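Long-range contacts in enterochelin esterase (Salmonella enterica subsp. enterica serovar Typhimurium, PDB 3MGA), which probably hydrolyses the ester bonds of the siderophore enterobactin in its ferric form, so that the iron it carries can be released inside the bacterium: residues A89-S94 / S150-P155; P158-W163 / C387-L392. All blocks are in the same frame, centred on the assembly; numbering follows the deposited sequence.

Contact 1 of 2, residues A89-S94 / S150-P155; sequences ANWRGS and SALEMP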
loop_
_atom_site.group_PDB
_atom_site.type_symbol
_atom_site.label_atom_id
_atom_site.label_comp_id
_atom_site.label_asym_id
_atom_site.label_seq_id
_atom_site.Cartn_x
_atom_site.Cartn_y
_atom_site.Cartn_z
ATOM N N ALA A 89 15.905 -0.214 11.823
ATOM C CA ALA A 89 15.327 -1.269 12.654
ATOM C C ALA A 89 13.811 -1.434 12.558
ATOM O O ALA A 89 13.298 -2.527 12.750
ATOM C CB ALA A 89 15.731 -1.045 14.110
ATOM N N ASN A 90 13.106 -0.351 12.264
ATOM C CA ASN A 90 11.653 -0.367 12.188
ATOM C C ASN A 90 11.095 -0.585 10.776
ATOM O O ASN A 90 9.875 -0.626 10.583
ATOM C CB ASN A 90 11.127 0.959 12.729
ATOM C CG ASN A 90 11.526 1.205 14.182
ATOM O OD1 ASN A 90 11.501 0.299 15.015
ATOM N ND2 ASN A 90 11.858 2.450 14.497
ATOM N N TRP A 91 11.986 -0.755 9.809
ATOM C CA TRP A 91 11.612 -0.911 8.414
ATOM C C TRP A 91 10.967 -2.239 8.012
ATOM O O TRP A 91 11.244 -3.294 8.575
ATOM C CB TRP A 91 12.849 -0.689 7.532
ATOM C CG TRP A 91 12.566 -0.723 6.071
ATOM C CD1 TRP A 91 12.176 0.318 5.301
ATOM C CD2 TRP A 91 12.664 -1.857 5.203
ATOM N NE1 TRP A 91 12.018 -0.087 4.000
ATOM C CE2 TRP A 91 12.312 -1.422 3.914
ATOM C CE3 TRP A 91 13.001 -3.202 5.395
ATOM C CZ2 TRP A 91 12.294 -2.280 2.811
ATOM C CZ3 TRP A 91 12.989 -4.056 4.297
ATOM C CH2 TRP A 91 12.631 -3.591 3.021
ATOM N N ARG A 92 10.113 -2.138 7.001
ATOM C CA ARG A 92 9.399 -3.257 6.412
ATOM C C ARG A 92 9.102 -2.878 4.975
ATOM O O ARG A 92 8.767 -1.729 4.693
ATOM C CB ARG A 92 8.118 -3.537 7.192
ATOM C CG ARG A 92 7.119 -4.499 6.547
ATOM C CD ARG A 92 6.273 -5.168 7.670
ATOM N NE ARG A 92 5.672 -4.167 8.531
ATOM C CZ ARG A 92 5.281 -4.357 9.782
ATOM N NH1 ARG A 92 5.456 -5.520 10.398
ATOM N NH2 ARG A 92 4.743 -3.342 10.438
ATOM N N GLY A 93 9.249 -3.828 4.062
ATOM C CA GLY A 93 8.980 -3.543 2.666
ATOM C C GLY A 93 9.085 -4.724 1.732
ATOM O O GLY A 93 9.610 -5.769 2.094
ATOM N N SER A 94 8.572 -4.531 0.524
ATOM C CA SER A 94 8.574 -5.544 -0.511
ATOM C C SER A 94 9.829 -5.423 -1.337
ATOM O O SER A 94 10.464 -4.357 -1.380
ATOM C CB SER A 94 7.391 -5.339 -1.457
ATOM O OG SER A 94 6.167 -5.312 -0.759
ATOM N N SER A 150 8.354 -10.236 -2.699
ATOM C CA SER A 150 8.635 -10.939 -1.449
ATOM C C SER A 150 8.680 -9.970 -0.274
ATOM O O SER A 150 8.901 -8.786 -0.453
ATOM C CB SER A 150 9.925 -11.732 -1.581
ATOM O OG SER A 150 9.798 -12.662 -2.646
ATOM N N ALA A 151 8.456 -10.490 0.927
ATOM C CA ALA A 151 8.404 -9.673 2.130
ATOM C C ALA A 151 9.653 -9.760 3.005
ATOM O O ALA A 151 10.185 -10.848 3.268
ATOM C CB ALA A 151 7.184 -10.053 2.946
ATOM N N LEU A 152 10.086 -8.589 3.469
ATOM C CA LEU A 152 11.237 -8.457 4.350
ATOM C C LEU A 152 10.855 -7.527 5.485
ATOM O O LEU A 152 10.280 -6.457 5.254
ATOM C CB LEU A 152 12.443 -7.892 3.595
ATOM C CG LEU A 152 13.740 -7.779 4.406
ATOM C CD1 LEU A 152 14.067 -9.077 5.129
ATOM C CD2 LEU A 152 14.901 -7.352 3.503
ATOM N N GLU A 153 11.169 -7.932 6.707
ATOM C CA GLU A 153 10.854 -7.128 7.879
ATOM C C GLU A 153 11.997 -7.141 8.882
ATOM O O GLU A 153 12.503 -8.196 9.227
ATOM C CB GLU A 153 9.619 -7.684 8.582
ATOM C CG GLU A 153 8.400 -7.866 7.707
ATOM C CD GLU A 153 7.158 -8.211 8.524
ATOM O OE1 GLU A 153 6.057 -8.255 7.945
ATOM O OE2 GLU A 153 7.283 -8.413 9.749
HETATM N N MSE A 154 12.402 -5.967 9.348
HETATM C CA MSE A 154 13.453 -5.888 10.357
HETATM C C MSE A 154 12.792 -6.213 11.700
HETATM O O MSE A 154 11.575 -6.099 11.827
HETATM C CB MSE A 154 14.132 -4.527 10.358
HETATM C CG MSE A 154 15.031 -4.259 9.150
HETATM SE SE MSE A 154 16.476 -5.569 8.875
HETATM C CE MSE A 154 15.612 -6.917 7.772
ATOM N N PRO A 155 13.591 -6.620 12.701
ATOM C CA PRO A 155 13.066 -7.059 13.993
ATOM C C PRO A 155 12.162 -6.101 14.751
ATOM O O PRO A 155 11.358 -6.545 15.548
ATOM C CB PRO A 155 14.340 -7.331 14.805
ATOM C CG PRO A 155 15.380 -7.602 13.782
ATOM C CD PRO A 155 15.063 -6.672 12.677
#

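Contact 2 of 2, residues P158-W163 / C387-L392; sequences PLQPGW and CWRGGL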
loop_
_atom_site.group_PDB
_atom_site.type_symbol
_atom_site.label_atom_id
_atom_site.label_comp_id
_atom_site.label_asym_id
_atom_site.label_seq_id
_atom_site.Cartn_x
_atom_site.Cartn_y
_atom_site.Cartn_z
ATOM N N PRO A 158 6.848 -2.479 13.372
ATOM C CA PRO A 158 5.687 -2.530 14.282
ATOM C C PRO A 158 4.702 -3.644 13.946
ATOM O O PRO A 158 4.595 -4.051 12.791
ATOM C CB PRO A 158 5.037 -1.156 14.089
ATOM C CG PRO A 158 5.379 -0.801 12.672
ATOM C CD PRO A 158 6.782 -1.323 12.463
ATOM N N LEU A 159 3.998 -4.145 14.951
ATOM C CA LEU A 159 3.025 -5.199 14.717
ATOM C C LEU A 159 1.936 -4.712 13.748
ATOM O O LEU A 159 1.569 -3.533 13.756
ATOM C CB LEU A 159 2.387 -5.664 16.034
ATOM C CG LEU A 159 3.273 -6.374 17.067
ATOM C CD1 LEU A 159 2.456 -6.703 18.344
ATOM C CD2 LEU A 159 3.902 -7.643 16.490
ATOM N N GLN A 160 1.461 -5.628 12.907
ATOM C CA GLN A 160 0.393 -5.368 11.933
ATOM C C GLN A 160 -0.856 -6.084 12.431
ATOM O O GLN A 160 -1.033 -7.256 12.154
ATOM C CB GLN A 160 0.807 -5.882 10.570
ATOM C CG GLN A 160 2.009 -5.138 10.056
ATOM C CD GLN A 160 2.317 -5.413 8.619
ATOM O OE1 GLN A 160 2.397 -6.561 8.185
ATOM N NE2 GLN A 160 2.541 -4.352 7.868
ATOM N N PRO A 161 -1.733 -5.363 13.159
ATOM C CA PRO A 161 -2.915 -5.951 13.779
ATOM C C PRO A 161 -3.757 -6.806 12.853
ATOM O O PRO A 161 -4.113 -6.360 11.759
ATOM C CB PRO A 161 -3.726 -4.723 14.243
ATOM C CG PRO A 161 -2.785 -3.593 14.233
ATOM C CD PRO A 161 -1.822 -3.890 13.140
ATOM N N GLY A 162 -4.054 -8.031 13.301
ATOM C CA GLY A 162 -4.878 -8.969 12.556
ATOM C C GLY A 162 -4.105 -9.869 11.621
ATOM O O GLY A 162 -4.424 -11.060 11.487
ATOM N N TRP A 163 -3.089 -9.303 10.969
ATOM C CA TRP A 163 -2.263 -10.044 10.029
ATOM C C TRP A 163 -1.338 -11.025 10.747
ATOM O O TRP A 163 -0.851 -11.975 10.134
ATOM C CB TRP A 163 -1.449 -9.074 9.153
ATOM C CG TRP A 163 -2.316 -8.119 8.398
ATOM C CD1 TRP A 163 -2.697 -6.867 8.793
ATOM C CD2 TRP A 163 -2.941 -8.353 7.138
ATOM N NE1 TRP A 163 -3.514 -6.303 7.842
ATOM C CE2 TRP A 163 -3.679 -7.196 6.816
ATOM C CE3 TRP A 163 -2.939 -9.427 6.239
ATOM C CZ2 TRP A 163 -4.407 -7.080 5.633
ATOM C CZ3 TRP A 163 -3.660 -9.317 5.060
ATOM C CH2 TRP A 163 -4.386 -8.146 4.766
ATOM N N CYS A 387 3.275 -2.583 3.861
ATOM C CA CYS A 387 3.151 -1.671 4.999
ATOM C C CYS A 387 1.715 -1.217 5.143
ATOM O O CYS A 387 1.172 -1.180 6.260
ATOM C CB CYS A 387 4.038 -0.428 4.834
ATOM S SG CYS A 387 5.802 -0.752 4.669
ATOM N N TRP A 388 1.088 -0.865 4.017
ATOM C CA TRP A 388 -0.291 -0.379 4.062
ATOM C C TRP A 388 -1.241 -1.374 4.698
ATOM O O TRP A 388 -2.162 -0.973 5.391
ATOM C CB TRP A 388 -0.863 -0.008 2.683
ATOM C CG TRP A 388 -0.085 0.963 1.857
ATOM C CD1 TRP A 388 0.643 2.016 2.299
ATOM C CD2 TRP A 388 -0.098 1.058 0.425
ATOM N NE1 TRP A 388 1.164 2.717 1.233
ATOM C CE2 TRP A 388 0.707 2.154 0.071
ATOM C CE3 TRP A 388 -0.686 0.297 -0.595
ATOM C CZ2 TRP A 388 0.949 2.508 -1.261
ATOM C CZ3 TRP A 388 -0.440 0.652 -1.925
ATOM C CH2 TRP A 388 0.362 1.744 -2.241
ATOM N N ARG A 389 -1.035 -2.668 4.477
ATOM C CA ARG A 389 -1.966 -3.655 5.039
ATOM C C ARG A 389 -2.109 -3.482 6.549
ATOM O O ARG A 389 -3.202 -3.631 7.089
ATOM C CB ARG A 389 -1.553 -5.098 4.724
ATOM C CG ARG A 389 -0.485 -5.681 5.647
ATOM C CD ARG A 389 -0.147 -7.088 5.258
ATOM N NE ARG A 389 0.731 -7.730 6.229
ATOM C CZ ARG A 389 1.097 -9.008 6.176
ATOM N NH1 ARG A 389 1.892 -9.510 7.110
ATOM N NH2 ARG A 389 0.665 -9.789 5.195
ATOM N N GLY A 390 -1.003 -3.167 7.223
ATOM C CA GLY A 390 -1.012 -2.978 8.675
ATOM C C GLY A 390 -1.631 -1.657 9.076
ATOM O O GLY A 390 -2.314 -1.558 10.089
ATOM N N GLY A 391 -1.379 -0.625 8.283
ATOM C CA GLY A 391 -1.926 0.697 8.570
ATOM C C GLY A 391 -3.412 0.728 8.296
ATOM O O GLY A 391 -4.145 1.560 8.843
ATOM N N LEU A 392 -3.858 -0.188 7.445
ATOM C CA LEU A 392 -5.258 -0.266 7.094
ATOM C C LEU A 392 -6.024 -0.698 8.355
ATOM O O LEU A 392 -7.002 -0.064 8.741
ATOM C CB LEU A 392 -5.478 -1.277 5.964
ATOM C CG LEU A 392 -6.654 -1.048 5.006
ATOM C CD1 LEU A 392 -6.893 -2.334 4.184
ATOM C CD2 LEU A 392 -7.922 -0.640 5.710
HETATM O O HOH W 1 2.195 -1.728 9.258
#

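Contact 1 of 2, residues A89-S94 / S150-P155
Arg-92 to Ser-94 and Ser-150 to Glu-153 pair as neighbouring antiparallel strands in a four-stranded sheet of the N-terminal, E-set-type beta domain, illustrating how a sheet's two faces differ. Gly-93 and Leu-152 form the hydrogen-bonded pair: Gly-93 N reaches Leu-152 O at 3.1 Å and Leu-152 N reaches Gly-93 O at 3.2 Å. Beyond the strand, Met-154 N adds a nearly straight bond of 3.0 Å to Trp-91 O (171° at the hydrogen).

On the face of Leu-152, hydrophobic packing prevails. CG of Trp-91 lies opposite the backbone N (chi1 -176°), carrying the ring back along the strand so that Gly-93 N lies over its rim, while CZ3 meets Leu-152 CG at 3.8 Å. The selenomethionine Met-154 presents CG near the same ring's plane, and Phe-36 and Val-34 of strand 32-39 meet Leu-152 and Met-154.

The other face carries Arg-92, Glu-153, Ser-94 and Ala-151 and borders helix 385-399 through Leu-386. There Ser-94 OG bonds to Asp-384, and Arg-92 NH2 probably bonds to Pro-158 O. Arg-92 and Glu-153 run side by side, their guanidinium and carboxylate planes 78° apart, with a weak 3.5 Å salt bridge from Arg-92 NH1 to Glu-153 OE2.

Contact 2 of 2, residues P158-W163 / C387-L392
Gln-160 and Trp-163, on the loop leaving the N-terminal domain's sheet, grip Arg-389 of helix 385-399 in the alpha/beta-hydrolase-type esterase domain, an interdomain seam built around one arginine.

CH-pi and apolar contact comes first. The Arg-389 side chain lies extended across one face of the Trp-163 indole, its CB 3.6 Å from CZ2 of Trp-163. Its CG makes a CH-pi contact 3.7 Å from the centroid of the Trp-163 five-membered ring, and its CD lies over the middle of the indole. The guanidinium runs on past CD toward CB of Trp-163, its plane 9° from the ring's. Arg-389 CG sits between its own backbone N and carbonyl carbon (chi1 82°), which lays the chain along the ring.

Hydrogen bonds fix the ends. Gln-160 OE1 accepts from Arg-389 NE at 2.8 Å and more weakly from Arg-389 NH1; OE1 lies close to the guanidinium plane, whereas NE stands 46° out of the amide's carbonyl plane. Trp-163 NE1 gives a weak, bent bond to Arg-389 O at 2.8 Å. Gln-160 NE2 bonds to Leu-386 O and to a water 3.0 Å away, which donates to Cys-387 O.

Ring contact and amide bonds together hold the guanidinium's orientation. NH1 also bonds weakly to a PEG, probably from the crystallisation liquor; across this contact the charge is probably met by the amide dipole and not by a counter-ion.

Overall arrangement
Following the chain from its N terminus, strand 92-100 leads out through helix 117-127 and strand 140-142 before strand 148-153 returns to pair with it, closing contact 1 within the N-terminal domain. A few residues later, 158-163 opens contact 2, whose partner arrives only after 223 intervening residues that include the whole eight-stranded esterase sheet. The two loops therefore follow in series, neither nested nor crossed: the first is local to one domain, the second joins two. They nevertheless meet in space, their centres about 12 Å apart. Arg-92 of contact 1 reaches the start of 158-163 and lies beside Cys-387, bringing sheet, linker and helix 385-399 together.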